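Local coordinates for beta-lactamase (Serratia marcescens, PDB 5GWA), which probably hydrolyses beta-lactam antibiotics to substituted beta-amino acids, as a class A extended-spectrum beta-lactamase, and is held here in complex with the inhibitor avibactam, at residues T48-L53 against S111-C116; L55-K60 against F120-G125; T195-K200 against H214-S219. All blocks are in the same frame, centred on the assembly; numbering follows the deposited sequence.

Contact 1. Residues T48-L53 against S111-C116; sequences TYKFHL and SDNNGC. With NXL ((2S,5R)-1-formyl-5-[(sulfooxy)amino]piperidine-2-carboxamide), chain B.
Tyr49 meets Cys116 through ring carbon CE1, 4.1 Å from SG; the sulfur approaches the ring obliquely. The phenol suits an interface that is apolar along the ring and polar at its end, since OH is hydrogen-bonded to the backbone O of Ala145. Lys50 follows, its CG lying beside the backbone N (chi1 -67°) and the chain running extended from there past Cys116, so that CE packs 3.8 Å from Cys116 CB and the amine arrives beside the inhibitor. Lys50 NZ gives a 2.7 Å hydrogen bond to Asn113 OD1, tilted 28° from the carbonyl plane, one of 3.1 Å to Ser111 OG, and a weak one to Asp112 O; it is also hydrogen-bonded to Ser47 OG. One turn on, Leu53 brings CD2 to 3.8 Å from Cys116 SG, branched aliphatic against small thiol. Facing this helix, Asp112 N-caps its own, OD1 accepting from Gly115 N. The ligand is gripped by the same polar residues: Ser111 OG, also hydrogen-bonded to Lys215 NZ, donates to its sulfate oxygen OAG at 2.8 Å, and Asn113 ND2 to its carboxamide O. A single amine thus ties together hydroxyls and an amide of the pocket, consistent with the SxxK and SDN motifs of serine beta-lactamases.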
loop_
_atom_site.group_PDB
_atom_site.type_symbol
_atom_site.label_atom_id
_atom_site.label_comp_id
_atom_site.label_asym_id
_atom_site.label_seq_id
_atom_site.Cartn_x
_atom_site.Cartn_y
_atom_site.Cartn_z
ATOM N N THR A 48 7.969 8.769 -8.852
ATOM C CA THR A 48 8.585 10.053 -9.124
ATOM C C THR A 48 7.777 10.858 -10.139
ATOM O O THR A 48 7.789 12.073 -10.070
ATOM C CB THR A 48 10.054 9.969 -9.583
ATOM O OG1 THR A 48 10.125 9.291 -10.835
ATOM C CG2 THR A 48 10.909 9.256 -8.516
ATOM N N TYR A 49 6.942 10.194 -10.932
ATOM C CA TYR A 49 6.135 10.930 -11.884
ATOM C C TYR A 49 4.993 11.693 -11.293
ATOM O O TYR A 49 4.328 12.477 -12.007
ATOM C CB TYR A 49 5.743 10.080 -13.078
ATOM C CG TYR A 49 4.498 9.215 -12.941
ATOM C CD1 TYR A 49 4.051 8.751 -11.701
ATOM C CD2 TYR A 49 3.842 8.743 -14.090
ATOM C CE1 TYR A 49 2.947 7.909 -11.613
ATOM C CE2 TYR A 49 2.724 7.926 -14.000
ATOM C CZ TYR A 49 2.308 7.467 -12.756
ATOM O OH TYR A 49 1.214 6.604 -12.660
ATOM N N LYS A 50 4.785 11.570 -9.998
ATOM C CA LYS A 50 3.764 12.370 -9.310
ATOM C C LYS A 50 4.213 13.835 -9.241
ATOM O O LYS A 50 3.386 14.734 -9.039
ATOM C CB LYS A 50 3.462 11.812 -7.923
ATOM C CG LYS A 50 2.792 10.437 -8.001
ATOM C CD LYS A 50 2.822 9.708 -6.666
ATOM C CE LYS A 50 2.297 8.298 -6.829
ATOM N NZ LYS A 50 2.229 7.586 -5.530
ATOM N N PHE A 51 5.514 14.081 -9.321
ATOM C CA PHE A 51 6.005 15.461 -9.492
ATOM C C PHE A 51 5.441 16.071 -10.760
ATOM O O PHE A 51 4.850 17.171 -10.749
ATOM C CB PHE A 51 7.550 15.468 -9.481
ATOM C CG PHE A 51 8.155 16.783 -9.900
ATOM C CD1 PHE A 51 7.962 17.909 -9.120
ATOM C CD2 PHE A 51 8.913 16.880 -11.046
ATOM C CE1 PHE A 51 8.534 19.116 -9.462
ATOM C CE2 PHE A 51 9.456 18.107 -11.420
ATOM C CZ PHE A 51 9.264 19.220 -10.612
ATOM N N HIS A 52 5.567 15.331 -11.848
ATOM C CA HIS A 52 5.180 15.813 -13.173
ATOM C C HIS A 52 3.664 16.026 -13.125
ATOM O O HIS A 52 3.140 17.002 -13.641
ATOM C CB HIS A 52 5.505 14.757 -14.227
ATOM C CG HIS A 52 6.944 14.338 -14.249
ATOM N ND1 HIS A 52 7.550 13.726 -13.165
ATOM C CD2 HIS A 52 7.859 14.307 -15.243
ATOM C CE1 HIS A 52 8.795 13.433 -13.472
ATOM N NE2 HIS A 52 9.012 13.767 -14.723
ATOM N N LEU A 53 2.959 15.065 -12.533
ATOM C CA LEU A 53 1.499 15.169 -12.398
ATOM C C LEU A 53 1.078 16.429 -11.632
ATOM O O LEU A 53 0.211 17.195 -12.104
ATOM C CB LEU A 53 1.000 13.905 -11.689
ATOM C CG LEU A 53 -0.450 13.954 -11.247
ATOM C CD1 LEU A 53 -1.395 14.143 -12.421
ATOM C CD2 LEU A 53 -0.803 12.712 -10.455
ATOM N N SER A 111 3.223 10.198 -1.152
ATOM C CA SER A 111 3.152 9.295 -2.299
ATOM C C SER A 111 1.883 8.478 -2.388
ATOM O O SER A 111 1.901 7.348 -2.871
ATOM C CB SER A 111 4.368 8.394 -2.348
ATOM O OG SER A 111 4.718 8.120 -3.707
ATOM N N ASP A 112 0.747 9.031 -1.983
ATOM C CA ASP A 112 -0.498 8.294 -2.138
ATOM C C ASP A 112 -0.803 7.879 -3.563
ATOM O O ASP A 112 -0.773 8.710 -4.499
ATOM C CB ASP A 112 -1.653 9.136 -1.605
ATOM C CG ASP A 112 -2.867 8.311 -1.333
ATOM O OD1 ASP A 112 -3.591 8.002 -2.262
ATOM O OD2 ASP A 112 -3.097 7.989 -0.162
ATOM N N ASN A 113 -1.118 6.609 -3.781
ATOM C CA ASN A 113 -1.425 6.141 -5.143
ATOM C C ASN A 113 -2.841 6.474 -5.576
ATOM O O ASN A 113 -3.077 6.697 -6.770
ATOM C CB ASN A 113 -1.166 4.653 -5.270
ATOM C CG ASN A 113 0.309 4.325 -5.418
ATOM O OD1 ASN A 113 1.096 5.140 -5.845
ATOM N ND2 ASN A 113 0.667 3.084 -5.117
ATOM N N ASN A 114 -3.803 6.460 -4.647
ATOM C CA ASN A 114 -5.176 6.831 -4.990
ATOM C C ASN A 114 -5.266 8.306 -5.332
ATOM O O ASN A 114 -5.932 8.688 -6.303
ATOM C CB ASN A 114 -6.124 6.464 -3.864
ATOM C CG ASN A 114 -6.396 4.979 -3.799
ATOM O OD1 ASN A 114 -6.621 4.322 -4.829
ATOM N ND2 ASN A 114 -6.310 4.432 -2.610
ATOM N N GLY A 115 -4.577 9.142 -4.552
ATOM C CA GLY A 115 -4.551 10.583 -4.828
ATOM C C GLY A 115 -3.962 10.853 -6.205
ATOM O O GLY A 115 -4.471 11.686 -6.997
ATOM N N CYS A 116 -2.929 10.109 -6.565
ATOM C CA CYS A 116 -2.312 10.206 -7.876
ATOM C C CYS A 116 -3.363 9.978 -8.984
ATOM O O CYS A 116 -3.548 10.798 -9.882
ATOM C CB CYS A 116 -1.187 9.183 -7.985
ATOM S SG CYS A 116 -0.445 9.022 -9.615
HETATM O OAC NXL B . 6.722 4.653 -6.396
HETATM C CAN NXL B . 5.675 4.942 -5.825
HETATM N N NXL B . 4.989 4.153 -5.129
HETATM C CAJ NXL B . 3.949 4.636 -4.245
HETATM C CA NXL B . 5.349 2.743 -5.077
HETATM C C NXL B . 4.350 1.805 -5.661
HETATM O O NXL B . 3.249 2.183 -6.018
HETATM N NAA NXL B . 4.702 0.517 -5.626
HETATM C CB NXL B . 5.640 2.369 -3.646
HETATM C CAH NXL B . 4.590 2.860 -2.677
HETATM C CAO NXL B . 4.346 4.357 -2.815
HETATM N NAK NXL B . 5.436 5.253 -2.377
HETATM O OAL NXL B . 6.648 4.740 -2.353
HETATM S SAR NXL B . 7.789 5.759 -2.442
HETATM O OAD NXL B . 8.168 5.956 -1.078
HETATM O OAE NXL B . 8.986 5.330 -3.074
HETATM O OAG NXL B . 7.206 6.907 -3.446
#

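Contact 2. Residues L55-K60 against F120-G125; sequences LAVLDK and FRFVGG. With NA (sodium ion), chain P.
Val57 and Val123 are the pair with the nearest CA atoms of the two segments, 5.8 Å apart, and apolar packing carries much of the contact. Val57 CG2 lies 4.1 Å from Val123 CB, the two side chains crossing obliquely. The other branch of Val57, CG1, makes a looser contact with the ring of Phe122. In Val123 a chi1 of 81° sets CG1 between the backbone N and the carbonyl carbon and leaves CG2 anti to N, which directs that second methyl at the partner helix: it sits 3.7 Å from Ala56 O and also touches the methyl of that alanine. Small and beta-branched residues suit such a position because they let the two backbones come near.

A second kind of contact is a lysine laid over an aromatic ring. The long aliphatic part of Lys60 does the touching: CD approaches Phe122 CE2 to 3.9 Å and CE stands over one face of the ring. The ammonium itself, Lys60 NZ, 5.8 Å from the centroid of the Phe122 ring, adds at most a weak cation-pi attraction, and its salt bridge goes to Glu64, just beyond the end of its helix. Phe122 meets Phe100 as well.

Backbone bonds shape the helix end. Gly125 N donates to Phe120 O at 2.9 Å and Gly124 N does so too, the two arriving from opposite faces of the carbonyl plane, while a weaker bond joins Gly124 N to Arg121 O. Gly124 takes a positive phi (108°), and so does Gly125, conformations that glycine adopts most easily. At the turn itself, Gly124 O binds a sodium ion at 2.8 Å, a water being among the metal's other ligands. This is a Schellman motif closing helix 113-123, beside a close helix-helix packing within the all-helical domain of the class A beta-lactamase fold.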
loop_
_atom_site.group_PDB
_atom_site.type_symbol
_atom_site.label_atom_id
_atom_site.label_comp_id
_atom_site.label_asym_id
_atom_site.label_seq_id
_atom_site.Cartn_x
_atom_site.Cartn_y
_atom_site.Cartn_z
ATOM N N LEU A 55 2.792 19.249 -11.290
ATOM C CA LEU A 55 2.994 20.390 -12.211
ATOM C C LEU A 55 1.792 20.593 -13.106
ATOM O O LEU A 55 1.295 21.721 -13.205
ATOM C CB LEU A 55 4.229 20.190 -13.086
ATOM C CG LEU A 55 5.578 20.149 -12.379
ATOM C CD1 LEU A 55 6.666 19.812 -13.369
ATOM C CD2 LEU A 55 5.924 21.431 -11.667
ATOM N N ALA A 56 1.319 19.533 -13.765
ATOM C CA ALA A 56 0.220 19.683 -14.713
ATOM C C ALA A 56 -1.058 20.091 -13.966
ATOM O O ALA A 56 -1.873 20.870 -14.466
ATOM C CB ALA A 56 0.010 18.407 -15.493
ATOM N N VAL A 57 -1.319 19.438 -12.842
ATOM C CA VAL A 57 -2.483 19.816 -12.034
ATOM C C VAL A 57 -2.476 21.274 -11.599
ATOM O O VAL A 57 -3.490 21.985 -11.718
ATOM C CB VAL A 57 -2.586 18.904 -10.806
ATOM C CG1 VAL A 57 -3.656 19.374 -9.843
ATOM C CG2 VAL A 57 -2.882 17.511 -11.278
ATOM N N LEU A 58 -1.353 21.744 -11.073
ATOM C CA LEU A 58 -1.320 23.092 -10.528
ATOM C C LEU A 58 -1.386 24.108 -11.654
ATOM O O LEU A 58 -1.893 25.183 -11.443
ATOM C CB LEU A 58 -0.061 23.313 -9.684
ATOM C CG LEU A 58 -0.126 22.580 -8.349
ATOM C CD1 LEU A 58 1.275 22.501 -7.733
ATOM C CD2 LEU A 58 -1.098 23.259 -7.389
ATOM N N ASP A 59 -0.840 23.769 -12.811
ATOM C CA ASP A 59 -0.984 24.624 -14.005
ATOM C C ASP A 59 -2.453 24.764 -14.373
ATOM O O ASP A 59 -2.910 25.859 -14.766
ATOM C CB ASP A 59 -0.198 24.087 -15.184
ATOM C CG ASP A 59 -0.387 24.919 -16.446
ATOM O OD1 ASP A 59 0.182 26.030 -16.479
ATOM O OD2 ASP A 59 -0.920 24.385 -17.430
ATOM N N LYS A 60 -3.159 23.632 -14.393
ATOM C CA LYS A 60 -4.568 23.633 -14.744
ATOM C C LYS A 60 -5.331 24.496 -13.761
ATOM O O LYS A 60 -6.146 25.316 -14.172
ATOM C CB LYS A 60 -5.128 22.203 -14.754
ATOM C CG LYS A 60 -6.631 22.133 -15.025
ATOM C CD LYS A 60 -7.041 20.704 -15.380
ATOM C CE LYS A 60 -8.532 20.567 -15.642
ATOM N NZ LYS A 60 -8.862 20.960 -17.035
ATOM N N PHE A 120 -4.887 12.354 -11.888
ATOM C CA PHE A 120 -4.831 12.011 -13.328
ATOM C C PHE A 120 -6.208 12.166 -13.947
ATOM O O PHE A 120 -6.365 12.818 -14.986
ATOM C CB PHE A 120 -4.296 10.599 -13.578
ATOM C CG PHE A 120 -2.808 10.521 -13.737
ATOM C CD1 PHE A 120 -2.158 11.213 -14.731
ATOM C CD2 PHE A 120 -2.064 9.720 -12.882
ATOM C CE1 PHE A 120 -0.785 11.160 -14.843
ATOM C CE2 PHE A 120 -0.713 9.531 -13.097
ATOM C CZ PHE A 120 -0.062 10.275 -14.035
ATOM N N ARG A 121 -7.231 11.708 -13.244
ATOM C CA ARG A 121 -8.593 11.863 -13.774
ATOM C C ARG A 121 -9.030 13.314 -13.864
ATOM O O ARG A 121 -9.553 13.740 -14.939
ATOM C CB ARG A 121 -9.572 10.984 -13.013
ATOM C CG ARG A 121 -9.397 9.511 -13.402
ATOM C CD ARG A 121 -10.470 8.586 -12.835
ATOM N NE ARG A 121 -10.380 8.471 -11.379
ATOM C CZ ARG A 121 -9.590 7.617 -10.734
ATOM N NH1 ARG A 121 -8.815 6.786 -11.415
ATOM N NH2 ARG A 121 -9.624 7.556 -9.405
ATOM N N PHE A 122 -8.733 14.092 -12.833
ATOM C CA PHE A 122 -9.037 15.532 -12.813
ATOM C C PHE A 122 -8.367 16.274 -13.965
ATOM O O PHE A 122 -9.009 17.063 -14.667
ATOM C CB PHE A 122 -8.644 16.150 -11.475
ATOM C CG PHE A 122 -8.752 17.637 -11.464
ATOM C CD1 PHE A 122 -9.996 18.252 -11.503
ATOM C CD2 PHE A 122 -7.634 18.405 -11.615
ATOM C CE1 PHE A 122 -10.093 19.619 -11.634
ATOM C CE2 PHE A 122 -7.710 19.768 -11.703
ATOM C CZ PHE A 122 -8.956 20.378 -11.710
ATOM N N VAL A 123 -7.097 15.984 -14.217
ATOM C CA VAL A 123 -6.312 16.770 -15.175
ATOM C C VAL A 123 -6.576 16.322 -16.604
ATOM O O VAL A 123 -6.226 17.056 -17.553
ATOM C CB VAL A 123 -4.808 16.686 -14.811
ATOM C CG1 VAL A 123 -4.193 15.386 -15.325
ATOM C CG2 VAL A 123 -4.050 17.925 -15.255
ATOM N N GLY A 124 -7.205 15.161 -16.772
ATOM C CA GLY A 124 -7.652 14.669 -18.070
ATOM C C GLY A 124 -6.882 13.499 -18.652
ATOM O O GLY A 124 -7.178 13.052 -19.766
ATOM N N GLY A 125 -6.057 12.849 -17.821
ATOM C CA GLY A 125 -5.434 11.570 -18.149
ATOM C C GLY A 125 -3.916 11.639 -18.282
ATOM O O GLY A 125 -3.326 12.718 -18.260
HETATM NA NA NA P . -5.147 12.384 -21.620
HETATM O O HOH W 1 -4.685 9.593 -21.549
#

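Contact 3. Residues T195-K200 against H214-S219; sequences TTTGPK and HKTGSS. With NA (sodium ion), chain N; NA (sodium ion), chain T; NXL ((2S,5R)-1-formyl-5-[(sulfooxy)amino]piperidine-2-carboxamide), chain B; SO4 (sulfate ion), chain D.
Thr197 and Thr216 join hydroxyl to hydroxyl, their OG1 atoms 2.6 Å apart, with either able to be the donor. A water extends the pair: it bonds to Thr197 OG1 and accepts from Lys215 NZ, whose chain, bent at chi2 and chi4, curls round to give a further bond to Thr216 O. Ser218 grips avibactam twice, its N donating to the formyl (carbamoyl) oxygen OAC at 2.9 Å (N-H...O angle 165°) and its OG to sulfate oxygen OAE at 2.7 Å.

A sodium ion bridges the segments, bound by Thr197 O at 2.8 Å and by His214 NE2 at 2.9 Å, in the plane of the imidazole. Asp232 OD1 is hydrogen-bonded to His214 ND1, so both ring nitrogens are engaged and the ring's rotation is fixed. Thr195 OG1 lies 2.9 Å from His214 O, though its proton may serve Met192 O instead.

Packing completes the join. Thr195 CG2 sits over one face of the His214 ring, a CH-pi contact of 3.8 Å to the centroid. Gly198, with positive phi, brings its CA 3.7 Å from Thr216 CG2, too near for a side chain there. Lys215-Thr216-Gly217 is the KTG motif of serine beta-lactamases, on an outermost strand of the sheet lining the active site; Ser218 N probably forms part of the oxyanion hole.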
loop_
_atom_site.group_PDB
_atom_site.type_symbol
_atom_site.label_atom_id
_atom_site.label_comp_id
_atom_site.label_asym_id
_atom_site.label_seq_id
_atom_site.Cartn_x
_atom_site.Cartn_y
_atom_site.Cartn_z
ATOM N N THR A 195 7.990 16.257 2.066
ATOM C CA THR A 195 8.032 14.817 1.804
ATOM C C THR A 195 8.606 14.038 2.972
ATOM O O THR A 195 9.676 14.397 3.522
ATOM C CB THR A 195 8.821 14.569 0.507
ATOM O OG1 THR A 195 8.061 15.110 -0.582
ATOM C CG2 THR A 195 9.121 13.080 0.243
ATOM N N THR A 196 7.927 12.948 3.362
ATOM C CA THR A 196 8.370 12.125 4.463
ATOM C C THR A 196 8.986 10.809 3.995
ATOM O O THR A 196 9.588 10.084 4.797
ATOM C CB THR A 196 7.244 11.802 5.454
ATOM O OG1 THR A 196 6.158 11.190 4.770
ATOM C CG2 THR A 196 6.745 13.089 6.070
ATOM N N THR A 197 8.731 10.438 2.744
ATOM C CA THR A 197 9.219 9.167 2.205
ATOM C C THR A 197 10.699 9.243 1.915
ATOM O O THR A 197 11.284 10.296 1.819
ATOM C CB THR A 197 8.441 8.764 0.939
ATOM O OG1 THR A 197 8.650 9.749 -0.091
ATOM C CG2 THR A 197 6.962 8.695 1.251
ATOM N N GLY A 198 11.323 8.080 1.823
ATOM C CA GLY A 198 12.711 8.031 1.421
ATOM C C GLY A 198 13.712 8.783 2.230
ATOM O O GLY A 198 14.640 9.353 1.706
ATOM N N PRO A 199 13.605 8.741 3.553
ATOM C CA PRO A 199 14.525 9.599 4.276
ATOM C C PRO A 199 15.964 9.084 4.295
ATOM O O PRO A 199 16.862 9.842 4.633
ATOM C CB PRO A 199 13.944 9.576 5.696
ATOM C CG PRO A 199 13.296 8.224 5.781
ATOM C CD PRO A 199 12.627 8.100 4.446
ATOM N N LYS A 200 16.178 7.820 3.910
ATOM C CA LYS A 200 17.542 7.289 3.752
ATOM C C LYS A 200 17.972 7.157 2.293
ATOM O O LYS A 200 18.965 6.509 2.013
ATOM C CB LYS A 200 17.693 5.948 4.487
ATOM C CG LYS A 200 17.288 6.032 5.961
ATOM C CD LYS A 200 18.023 7.143 6.694
ATOM C CE LYS A 200 18.536 6.690 8.054
ATOM N NZ LYS A 200 17.456 6.738 9.074
ATOM N N HIS A 214 11.978 16.866 -2.551
ATOM C CA HIS A 214 12.138 15.646 -3.325
ATOM C C HIS A 214 10.906 14.794 -3.458
ATOM O O HIS A 214 9.923 14.985 -2.769
ATOM C CB HIS A 214 13.300 14.820 -2.778
ATOM C CG HIS A 214 13.030 14.142 -1.483
ATOM N ND1 HIS A 214 12.965 12.778 -1.362
ATOM C CD2 HIS A 214 12.801 14.632 -0.241
ATOM C CE1 HIS A 214 12.730 12.445 -0.111
ATOM N NE2 HIS A 214 12.596 13.557 0.587
ATOM N N LYS A 215 10.987 13.841 -4.385
ATOM C CA LYS A 215 9.927 12.859 -4.592
ATOM C C LYS A 215 10.568 11.499 -4.894
ATOM O O LYS A 215 11.460 11.385 -5.725
ATOM C CB LYS A 215 9.046 13.257 -5.786
ATOM C CG LYS A 215 7.921 12.264 -6.071
ATOM C CD LYS A 215 6.789 12.383 -5.051
ATOM C CE LYS A 215 5.889 11.154 -4.963
ATOM N NZ LYS A 215 6.580 10.059 -4.243
ATOM N N THR A 216 10.137 10.498 -4.166
ATOM C CA THR A 216 10.736 9.161 -4.247
ATOM C C THR A 216 9.919 8.278 -5.203
ATOM O O THR A 216 8.791 8.606 -5.613
ATOM C CB THR A 216 10.700 8.528 -2.836
ATOM O OG1 THR A 216 9.384 8.658 -2.324
ATOM C CG2 THR A 216 11.651 9.224 -1.926
ATOM N N GLY A 217 10.455 7.099 -5.519
ATOM C CA GLY A 217 9.640 6.052 -6.162
ATOM C C GLY A 217 10.251 4.703 -5.892
ATOM O O GLY A 217 11.491 4.607 -5.762
ATOM N N SER A 218 9.395 3.695 -5.882
ATOM C CA SER A 218 9.843 2.325 -5.571
ATOM C C SER A 218 8.992 1.357 -6.386
ATOM O O SER A 218 7.825 1.631 -6.667
ATOM C CB SER A 218 9.689 2.067 -4.075
ATOM O OG SER A 218 10.350 3.026 -3.269
ATOM N N SER A 219 9.588 0.255 -6.813
ATOM C CA SER A 219 8.800 -0.871 -7.291
ATOM C C SER A 219 8.823 -2.000 -6.272
ATOM O O SER A 219 9.658 -2.020 -5.385
ATOM C CB SER A 219 9.347 -1.410 -8.613
ATOM O OG SER A 219 10.597 -2.013 -8.395
HETATM NA NA NA N . 12.090 12.594 3.244
HETATM NA NA NA T . 11.963 15.883 2.614
HETATM O OAC NXL B . 6.722 4.653 -6.396
HETATM C CAN NXL B . 5.675 4.942 -5.825
HETATM N N NXL B . 4.989 4.153 -5.129
HETATM C CAJ NXL B . 3.949 4.636 -4.245
HETATM C CA NXL B . 5.349 2.743 -5.077
HETATM C C NXL B . 4.350 1.805 -5.661
HETATM O O NXL B . 3.249 2.183 -6.018
HETATM N NAA NXL B . 4.702 0.517 -5.626
HETATM C CB NXL B . 5.640 2.369 -3.646
HETATM C CAH NXL B . 4.590 2.860 -2.677
HETATM C CAO NXL B . 4.346 4.357 -2.815
HETATM N NAK NXL B . 5.436 5.253 -2.377
HETATM O OAL NXL B . 6.648 4.740 -2.353
HETATM S SAR NXL B . 7.789 5.759 -2.442
HETATM O OAD NXL B . 8.168 5.956 -1.078
HETATM O OAE NXL B . 8.986 5.330 -3.074
HETATM O OAG NXL B . 7.206 6.907 -3.446
HETATM S S SO4 D . 11.606 4.544 2.164
HETATM O O1 SO4 D . 12.802 5.098 1.477
HETATM O O2 SO4 D . 10.436 5.329 1.785
HETATM O O3 SO4 D . 11.488 3.138 1.705
HETATM O O4 SO4 D . 11.804 4.508 3.643
HETATM O O HOH W 2 7.412 11.261 -1.977
HETATM O O HOH W 3 12.155 13.229 5.856
#

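Contacts 1 and 3 close on the avibactam pocket from different parts of the fold. Their centres lie 12 Å apart, and Ser111 OG comes 2.7 Å from Lys215 NZ, a probable hydrogen bond joining the helical side of the site to the strand; Thr48 CG2 also packs on the backbone of 215-217. Contact 2 continues the same two helices as contact 1, its centre 11 Å away, and meets it where Leu53 CD1 touches Phe120 CD1 at 3.8 Å. It stays about 10 Å from contact 3 at the nearest atoms. Helices 49-63 and 113-123 therefore carry polar, ligand-binding chemistry at or just before their N-terminal ends and apolar packing further on.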